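Serine/threonine-protein kinase Tel1 (Chaetomium thermophilum, PDB 6SKY) probably phosphorylates serine and threonine residues, in an ATP-dependent manner, to activate checkpoint signalling after DNA damage. Local coordinates at residues M2119-L2131 with S2168-E2180. Residues are numbered along the deposited sequence; the frame is centred on the assembly and turned at random.
Sequences MMSGRYADVSQIL and SSDIFRFHRARQE
With CG anti to its carbonyl carbon (chi1 -82°), the His2175 ring reaches the backbone carbonyls of Met2119, Met2120 and Gly2122, while Tyr2124, its CG placed opposite the backbone N and beside the carbonyl carbon, sets a ring edge against it. The imidazole makes weak hydrogen bonds at two corners: NE2 to Gly2122 O over 3.4 Å, at 159°, and ND1 to Ile2171 O in the last turn of the helix before it. Both can form together only if the ring is doubly protonated, which the surrounding carbonyls might favour, although Arg2637, touching the ring, might oppose it. Between these nitrogens, CE1 lies 3.3 Å from Met2120 O, and Met2119 O sits at the ring edge, in its plane. CD1 of Tyr2124 approaches His2175 CD2 to 3.6 Å, the rings meeting obliquely. Met2120, bent at chi2, brings its sulfur obliquely to the Phe2174 ring in a Met-aromatic contact and rests CE on Ile2171 CG1. Deeper in, Leu2131 CD1 makes a CH-pi contact over one face of Phe2172, 4.0 Å from the ring centroid, while Glu2180 CB covers the opposite face. The same CD1 meets Ile2171 CG2 at 3.9 Å, and Val2127 CG1 reaches that methyl too. Were His2175 an alanine, the Gly2122 carbonyl would probably lose this donor and a gap would probably open beside Tyr2124 CD1. The segments 2124-2131 and 2168-2174 run nearly antiparallel (160°) within the alpha-solenoid FAT domain, and Arg2640 of helix 2637-2641 touches both Met2120 and Phe2174. The chemistry implies an apolar helix interface closed at one end by a polar histidine, whose weak NE2 bond alone crosses to the 2119-2122 backbone, while the equally weak ND1 bond probably helps to orient the ring.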
ATOM      1  N   MET A2119      27.727   1.359  -5.208  1.00 25.34           N
ATOM      2  CA  MET A2119      26.757   0.519  -4.506  1.00 25.34           C
ATOM      3  C   MET A2119      25.324   0.915  -4.793  1.00 25.34           C
ATOM      4  O   MET A2119      24.426   0.079  -4.682  1.00 25.34           O
ATOM      5  CB  MET A2119      26.987   0.588  -3.006  1.00 25.34           C
ATOM      6  CG  MET A2119      28.137  -0.206  -2.518  1.00 25.34           C
ATOM      7  SD  MET A2119      28.498   0.120  -0.811  1.00 25.34           S
ATOM      8  CE  MET A2119      29.732  -1.120  -0.545  1.00 25.34           C
ATOM      9  N   MET A2120      25.084   2.187  -5.117  1.00 28.80           N
ATOM     10  CA  MET A2120      23.709   2.644  -5.332  1.00 28.80           C
ATOM     11  C   MET A2120      22.941   1.794  -6.337  1.00 28.80           C
ATOM     12  O   MET A2120      21.729   1.620  -6.197  1.00 28.80           O
ATOM     13  CB  MET A2120      23.697   4.091  -5.797  1.00 28.80           C
ATOM     14  CG  MET A2120      24.146   5.068  -4.754  1.00 28.80           C
ATOM     15  SD  MET A2120      23.023   5.170  -3.365  1.00 28.80           S
ATOM     16  CE  MET A2120      23.850   6.422  -2.404  1.00 28.80           C
ATOM     17  N   SER A2121      23.613   1.257  -7.350  1.00 28.79           N
ATOM     18  CA  SER A2121      22.948   0.495  -8.399  1.00 28.79           C
ATOM     19  C   SER A2121      23.185  -1.006  -8.328  1.00 28.79           C
ATOM     20  O   SER A2121      22.560  -1.749  -9.091  1.00 28.79           O
ATOM     21  CB  SER A2121      23.393   0.995  -9.776  1.00 28.79           C
ATOM     22  OG  SER A2121      24.475   1.899  -9.661  1.00 28.79           O
ATOM     23  N   GLY A2122      24.056  -1.477  -7.449  1.00 24.96           N
ATOM     24  CA  GLY A2122      24.439  -2.865  -7.441  1.00 24.96           C
ATOM     25  C   GLY A2122      23.372  -3.778  -6.882  1.00 24.96           C
ATOM     26  O   GLY A2122      22.303  -3.367  -6.445  1.00 24.96           O
ATOM     27  N   ARG A2123      23.688  -5.067  -6.909  1.00 26.91           N
ATOM     28  CA  ARG A2123      22.779  -6.083  -6.410  1.00 26.91           C
ATOM     29  C   ARG A2123      22.591  -5.923  -4.910  1.00 26.91           C
ATOM     30  O   ARG A2123      23.503  -5.515  -4.194  1.00 26.91           O
ATOM     31  CB  ARG A2123      23.331  -7.463  -6.737  1.00 26.91           C
ATOM     32  CG  ARG A2123      22.347  -8.575  -6.595  1.00 26.91           C
ATOM     33  CD  ARG A2123      22.833  -9.785  -7.345  1.00 26.91           C
ATOM     34  NE  ARG A2123      23.371  -9.413  -8.647  1.00 26.91           N
ATOM     35  CZ  ARG A2123      23.593 -10.272  -9.632  1.00 26.91           C
ATOM     36  NH1 ARG A2123      24.088  -9.846 -10.783  1.00 26.91           N
ATOM     37  NH2 ARG A2123      23.310 -11.554  -9.470  1.00 26.91           N
ATOM     38  N   TYR A2124      21.396  -6.246  -4.423  1.00 24.53           N
ATOM     39  CA  TYR A2124      21.091  -5.908  -3.041  1.00 24.53           C
ATOM     40  C   TYR A2124      21.740  -6.852  -2.042  1.00 24.53           C
ATOM     41  O   TYR A2124      22.121  -6.415  -0.955  1.00 24.53           O
ATOM     42  CB  TYR A2124      19.587  -5.882  -2.803  1.00 24.53           C
ATOM     43  CG  TYR A2124      19.249  -5.684  -1.351  1.00 24.53           C
ATOM     44  CD1 TYR A2124      19.515  -4.481  -0.715  1.00 24.53           C
ATOM     45  CD2 TYR A2124      18.691  -6.703  -0.608  1.00 24.53           C
ATOM     46  CE1 TYR A2124      19.226  -4.303   0.607  1.00 24.53           C
ATOM     47  CE2 TYR A2124      18.397  -6.532   0.714  1.00 24.53           C
ATOM     48  CZ  TYR A2124      18.664  -5.331   1.316  1.00 24.53           C
ATOM     49  OH  TYR A2124      18.365  -5.168   2.643  1.00 24.53           O
ATOM     50  N   ALA A2125      21.870  -8.136  -2.369  1.00 25.36           N
ATOM     51  CA  ALA A2125      22.480  -9.070  -1.430  1.00 25.36           C
ATOM     52  C   ALA A2125      23.922  -8.681  -1.124  1.00 25.36           C
ATOM     53  O   ALA A2125      24.331  -8.619   0.045  1.00 25.36           O
ATOM     54  CB  ALA A2125      22.404 -10.487  -1.987  1.00 25.36           C
ATOM     55  N   ASP A2126      24.700  -8.381  -2.164  1.00 25.96           N
ATOM     56  CA  ASP A2126      26.095  -8.003  -1.975  1.00 25.96           C
ATOM     57  C   ASP A2126      26.215  -6.712  -1.190  1.00 25.96           C
ATOM     58  O   ASP A2126      27.055  -6.596  -0.293  1.00 25.96           O
ATOM     59  CB  ASP A2126      26.781  -7.854  -3.327  1.00 25.96           C
ATOM     60  CG  ASP A2126      26.356  -8.913  -4.315  1.00 25.96           C
ATOM     61  OD1 ASP A2126      25.798  -9.942  -3.882  1.00 25.96           O
ATOM     62  OD2 ASP A2126      26.582  -8.721  -5.527  1.00 25.96           O
ATOM     63  N   VAL A2127      25.384  -5.728  -1.522  1.00 22.43           N
ATOM     64  CA  VAL A2127      25.459  -4.429  -0.869  1.00 22.43           C
ATOM     65  C   VAL A2127      25.105  -4.554   0.602  1.00 22.43           C
ATOM     66  O   VAL A2127      25.793  -4.008   1.467  1.00 22.43           O
ATOM     67  CB  VAL A2127      24.548  -3.421  -1.586  1.00 22.43           C
ATOM     68  CG1 VAL A2127      24.474  -2.145  -0.803  1.00 22.43           C
ATOM     69  CG2 VAL A2127      25.076  -3.145  -2.956  1.00 22.43           C
ATOM     70  N   SER A2128      24.037  -5.283   0.909  1.00 20.47           N
ATOM     71  CA  SER A2128      23.627  -5.418   2.298  1.00 20.47           C
ATOM     72  C   SER A2128      24.678  -6.152   3.107  1.00 20.47           C
ATOM     73  O   SER A2128      24.979  -5.765   4.240  1.00 20.47           O
ATOM     74  CB  SER A2128      22.289  -6.135   2.386  1.00 20.47           C
ATOM     75  OG  SER A2128      22.441  -7.504   2.120  1.00 20.47           O
ATOM     76  N   GLN A2129      25.264  -7.206   2.538  1.00 20.61           N
ATOM     77  CA  GLN A2129      26.308  -7.946   3.235  1.00 20.61           C
ATOM     78  C   GLN A2129      27.510  -7.064   3.548  1.00 20.61           C
ATOM     79  O   GLN A2129      27.976  -7.006   4.696  1.00 20.61           O
ATOM     80  CB  GLN A2129      26.713  -9.136   2.385  1.00 20.61           C
ATOM     81  CG  GLN A2129      27.863  -9.917   2.902  1.00 20.61           C
ATOM     82  CD  GLN A2129      28.120 -11.129   2.067  1.00 20.61           C
ATOM     83  OE1 GLN A2129      27.314 -11.490   1.225  1.00 20.61           O
ATOM     84  NE2 GLN A2129      29.246 -11.766   2.287  1.00 20.61           N
ATOM     85  N   ILE A2130      28.023  -6.363   2.539  1.00 18.77           N
ATOM     86  CA  ILE A2130      29.188  -5.512   2.745  1.00 18.77           C
ATOM     87  C   ILE A2130      28.890  -4.422   3.761  1.00 18.77           C
ATOM     88  O   ILE A2130      29.722  -4.114   4.619  1.00 18.77           O
ATOM     89  CB  ILE A2130      29.653  -4.924   1.404  1.00 18.77           C
ATOM     90  CG1 ILE A2130      30.159  -6.029   0.497  1.00 18.77           C
ATOM     91  CG2 ILE A2130      30.744  -3.923   1.613  1.00 18.77           C
ATOM     92  CD1 ILE A2130      30.608  -5.529  -0.827  1.00 18.77           C
ATOM     93  N   LEU A2131      27.701  -3.834   3.703  1.00 18.11           N
ATOM     94  CA  LEU A2131      27.407  -2.707   4.576  1.00 18.11           C
ATOM     95  C   LEU A2131      27.210  -3.146   6.021  1.00 18.11           C
ATOM     96  O   LEU A2131      27.627  -2.443   6.950  1.00 18.11           O
ATOM     97  CB  LEU A2131      26.187  -1.964   4.060  1.00 18.11           C
ATOM     98  CG  LEU A2131      26.421  -1.107   2.826  1.00 18.11           C
ATOM     99  CD1 LEU A2131      25.154  -0.410   2.457  1.00 18.11           C
ATOM    100  CD2 LEU A2131      27.501  -0.108   3.078  1.00 18.11           C
ATOM    101  N   SER A2168      25.825   4.634   5.036  1.00 23.25           N
ATOM    102  CA  SER A2168      25.032   3.435   4.799  1.00 23.25           C
ATOM    103  C   SER A2168      23.547   3.741   4.778  1.00 23.25           C
ATOM    104  O   SER A2168      22.790   3.064   4.084  1.00 23.25           O
ATOM    105  CB  SER A2168      25.322   2.383   5.859  1.00 23.25           C
ATOM    106  OG  SER A2168      26.670   1.974   5.816  1.00 23.25           O
ATOM    107  N   SER A2169      23.107   4.742   5.534  1.00 24.55           N
ATOM    108  CA  SER A2169      21.684   5.065   5.549  1.00 24.55           C
ATOM    109  C   SER A2169      21.240   5.683   4.232  1.00 24.55           C
ATOM    110  O   SER A2169      20.148   5.382   3.741  1.00 24.55           O
ATOM    111  CB  SER A2169      21.367   5.993   6.710  1.00 24.55           C
ATOM    112  OG  SER A2169      21.853   7.286   6.443  1.00 24.55           O
ATOM    113  N   ASP A2170      22.074   6.533   3.632  1.00 24.46           N
ATOM    114  CA  ASP A2170      21.788   6.991   2.269  1.00 24.46           C
ATOM    115  C   ASP A2170      21.647   5.815   1.306  1.00 24.46           C
ATOM    116  O   ASP A2170      20.673   5.726   0.537  1.00 24.46           O
ATOM    117  CB  ASP A2170      22.886   7.923   1.773  1.00 24.46           C
ATOM    118  CG  ASP A2170      23.152   9.058   2.714  1.00 24.46           C
ATOM    119  OD1 ASP A2170      22.413   9.198   3.703  1.00 24.46           O
ATOM    120  OD2 ASP A2170      24.114   9.812   2.474  1.00 24.46           O
ATOM    121  N   ILE A2171      22.625   4.906   1.325  1.00 22.25           N
ATOM    122  CA  ILE A2171      22.596   3.783   0.388  1.00 22.25           C
ATOM    123  C   ILE A2171      21.342   2.945   0.590  1.00 22.25           C
ATOM    124  O   ILE A2171      20.653   2.595  -0.369  1.00 22.25           O
ATOM    125  CB  ILE A2171      23.863   2.925   0.519  1.00 22.25           C
ATOM    126  CG1 ILE A2171      25.093   3.750   0.204  1.00 22.25           C
ATOM    127  CG2 ILE A2171      23.798   1.779  -0.430  1.00 22.25           C
ATOM    128  CD1 ILE A2171      26.354   3.108   0.629  1.00 22.25           C
ATOM    129  N   PHE A2172      21.032   2.598   1.837  1.00 22.01           N
ATOM    130  CA  PHE A2172      19.853   1.787   2.111  1.00 22.01           C
ATOM    131  C   PHE A2172      18.573   2.511   1.754  1.00 22.01           C
ATOM    132  O   PHE A2172      17.565   1.870   1.457  1.00 22.01           O
ATOM    133  CB  PHE A2172      19.812   1.385   3.580  1.00 22.01           C
ATOM    134  CG  PHE A2172      20.718   0.256   3.920  1.00 22.01           C
ATOM    135  CD1 PHE A2172      20.755  -0.868   3.139  1.00 22.01           C
ATOM    136  CD2 PHE A2172      21.542   0.326   5.016  1.00 22.01           C
ATOM    137  CE1 PHE A2172      21.591  -1.898   3.446  1.00 22.01           C
ATOM    138  CE2 PHE A2172      22.377  -0.699   5.325  1.00 22.01           C
ATOM    139  CZ  PHE A2172      22.404  -1.814   4.540  1.00 22.01           C
ATOM    140  N   ARG A2173      18.573   3.839   1.811  1.00 24.04           N
ATOM    141  CA  ARG A2173      17.383   4.568   1.413  1.00 24.04           C
ATOM    142  C   ARG A2173      17.129   4.434  -0.077  1.00 24.04           C
ATOM    143  O   ARG A2173      15.983   4.247  -0.492  1.00 24.04           O
ATOM    144  CB  ARG A2173      17.501   6.032   1.806  1.00 24.04           C
ATOM    145  CG  ARG A2173      16.245   6.820   1.558  1.00 24.04           C
ATOM    146  CD  ARG A2173      16.176   8.053   2.429  1.00 24.04           C
ATOM    147  NE  ARG A2173      16.276   7.741   3.847  1.00 24.04           N
ATOM    148  CZ  ARG A2173      17.291   8.116   4.610  1.00 24.04           C
ATOM    149  NH1 ARG A2173      17.314   7.798   5.894  1.00 24.04           N
ATOM    150  NH2 ARG A2173      18.281   8.821   4.085  1.00 24.04           N
ATOM    151  N   PHE A2174      18.172   4.514  -0.907  1.00 25.56           N
ATOM    152  CA  PHE A2174      17.911   4.380  -2.341  1.00 25.56           C
ATOM    153  C   PHE A2174      17.355   3.003  -2.699  1.00 25.56           C
ATOM    154  O   PHE A2174      16.569   2.877  -3.639  1.00 25.56           O
ATOM    155  CB  PHE A2174      19.152   4.660  -3.175  1.00 25.56           C
ATOM    156  CG  PHE A2174      18.910   4.513  -4.655  1.00 25.56           C
ATOM    157  CD1 PHE A2174      18.315   5.526  -5.375  1.00 25.56           C
ATOM    158  CD2 PHE A2174      19.241   3.349  -5.317  1.00 25.56           C
ATOM    159  CE1 PHE A2174      18.071   5.387  -6.726  1.00 25.56           C
ATOM    160  CE2 PHE A2174      19.000   3.209  -6.667  1.00 25.56           C
ATOM    161  CZ  PHE A2174      18.417   4.229  -7.371  1.00 25.56           C
ATOM    162  N   HIS A2175      17.758   1.961  -1.989  1.00 22.26           N
ATOM    163  CA  HIS A2175      17.258   0.625  -2.280  1.00 22.26           C
ATOM    164  C   HIS A2175      15.858   0.378  -1.748  1.00 22.26           C
ATOM    165  O   HIS A2175      15.350  -0.733  -1.906  1.00 22.26           O
ATOM    166  CB  HIS A2175      18.187  -0.436  -1.697  1.00 22.26           C
ATOM    167  CG  HIS A2175      19.375  -0.740  -2.546  1.00 22.26           C
ATOM    168  ND1 HIS A2175      20.375   0.172  -2.781  1.00 22.26           N
ATOM    169  CD2 HIS A2175      19.729  -1.862  -3.209  1.00 22.26           C
ATOM    170  CE1 HIS A2175      21.291  -0.371  -3.557  1.00 22.26           C
ATOM    171  NE2 HIS A2175      20.923  -1.607  -3.829  1.00 22.26           N
ATOM    172  N   ARG A2176      15.240   1.368  -1.107  1.00 28.05           N
ATOM    173  CA  ARG A2176      13.925   1.220  -0.488  1.00 28.05           C
ATOM    174  C   ARG A2176      13.905   0.063   0.503  1.00 28.05           C
ATOM    175  O   ARG A2176      12.966  -0.731   0.535  1.00 28.05           O
ATOM    176  CB  ARG A2176      12.828   1.042  -1.537  1.00 28.05           C
ATOM    177  CG  ARG A2176      12.799   2.113  -2.600  1.00 28.05           C
ATOM    178  CD  ARG A2176      12.454   3.454  -2.014  1.00 28.05           C
ATOM    179  NE  ARG A2176      12.257   4.476  -3.036  1.00 28.05           N
ATOM    180  CZ  ARG A2176      11.133   4.635  -3.726  1.00 28.05           C
ATOM    181  NH1 ARG A2176      11.040   5.597  -4.633  1.00 28.05           N
ATOM    182  NH2 ARG A2176      10.101   3.828  -3.514  1.00 28.05           N
ATOM    183  N   ALA A2177      14.945  -0.036   1.318  1.00 24.46           N
ATOM    184  CA  ALA A2177      15.037  -1.057   2.356  1.00 24.46           C
ATOM    185  C   ALA A2177      14.622  -0.410   3.668  1.00 24.46           C
ATOM    186  O   ALA A2177      15.422   0.261   4.318  1.00 24.46           O
ATOM    187  CB  ALA A2177      16.445  -1.631   2.428  1.00 24.46           C
ATOM    188  N   ARG A2178      13.362  -0.602   4.052  1.00 27.36           N
ATOM    189  CA  ARG A2178      12.811   0.135   5.183  1.00 27.36           C
ATOM    190  C   ARG A2178      13.392  -0.354   6.495  1.00 27.36           C
ATOM    191  O   ARG A2178      13.765   0.446   7.361  1.00 27.36           O
ATOM    192  CB  ARG A2178      11.291   0.005   5.212  1.00 27.36           C
ATOM    193  CG  ARG A2178      10.580   0.445   3.970  1.00 27.36           C
ATOM    194  CD  ARG A2178      11.037   1.801   3.533  1.00 27.36           C
ATOM    195  NE  ARG A2178      10.300   2.250   2.358  1.00 27.36           N
ATOM    196  CZ  ARG A2178      10.740   3.174   1.513  1.00 27.36           C
ATOM    197  NH1 ARG A2178      10.000   3.524   0.474  1.00 27.36           N
ATOM    198  NH2 ARG A2178      11.923   3.738   1.700  1.00 27.36           N
ATOM    199  N   GLN A2179      13.467  -1.668   6.667  1.00 24.44           N
ATOM    200  CA  GLN A2179      13.900  -2.210   7.942  1.00 24.44           C
ATOM    201  C   GLN A2179      15.358  -1.886   8.222  1.00 24.44           C
ATOM    202  O   GLN A2179      15.734  -1.703   9.379  1.00 24.44           O
ATOM    203  CB  GLN A2179      13.658  -3.712   7.971  1.00 24.44           C
ATOM    204  CG  GLN A2179      13.826  -4.333   9.334  1.00 24.44           C
ATOM    205  CD  GLN A2179      12.931  -3.716  10.366  1.00 24.44           C
ATOM    206  OE1 GLN A2179      13.349  -3.433  11.483  1.00 24.44           O
ATOM    207  NE2 GLN A2179      11.683  -3.509  10.001  1.00 24.44           N
ATOM    208  N   GLU A2180      16.183  -1.764   7.190  1.00 25.57           N
ATOM    209  CA  GLU A2180      17.584  -1.457   7.421  1.00 25.57           C
ATOM    210  C   GLU A2180      17.791  -0.003   7.802  1.00 25.57           C
ATOM    211  O   GLU A2180      18.640   0.297   8.644  1.00 25.57           O
ATOM    212  CB  GLU A2180      18.407  -1.812   6.194  1.00 25.57           C
ATOM    213  CG  GLU A2180      18.486  -3.286   5.926  1.00 25.57           C
ATOM    214  CD  GLU A2180      19.015  -4.068   7.110  1.00 25.57           C
ATOM    215  OE1 GLU A2180      19.839  -3.525   7.875  1.00 25.57           O
ATOM    216  OE2 GLU A2180      18.606  -5.233   7.285  1.00 25.57           O
TER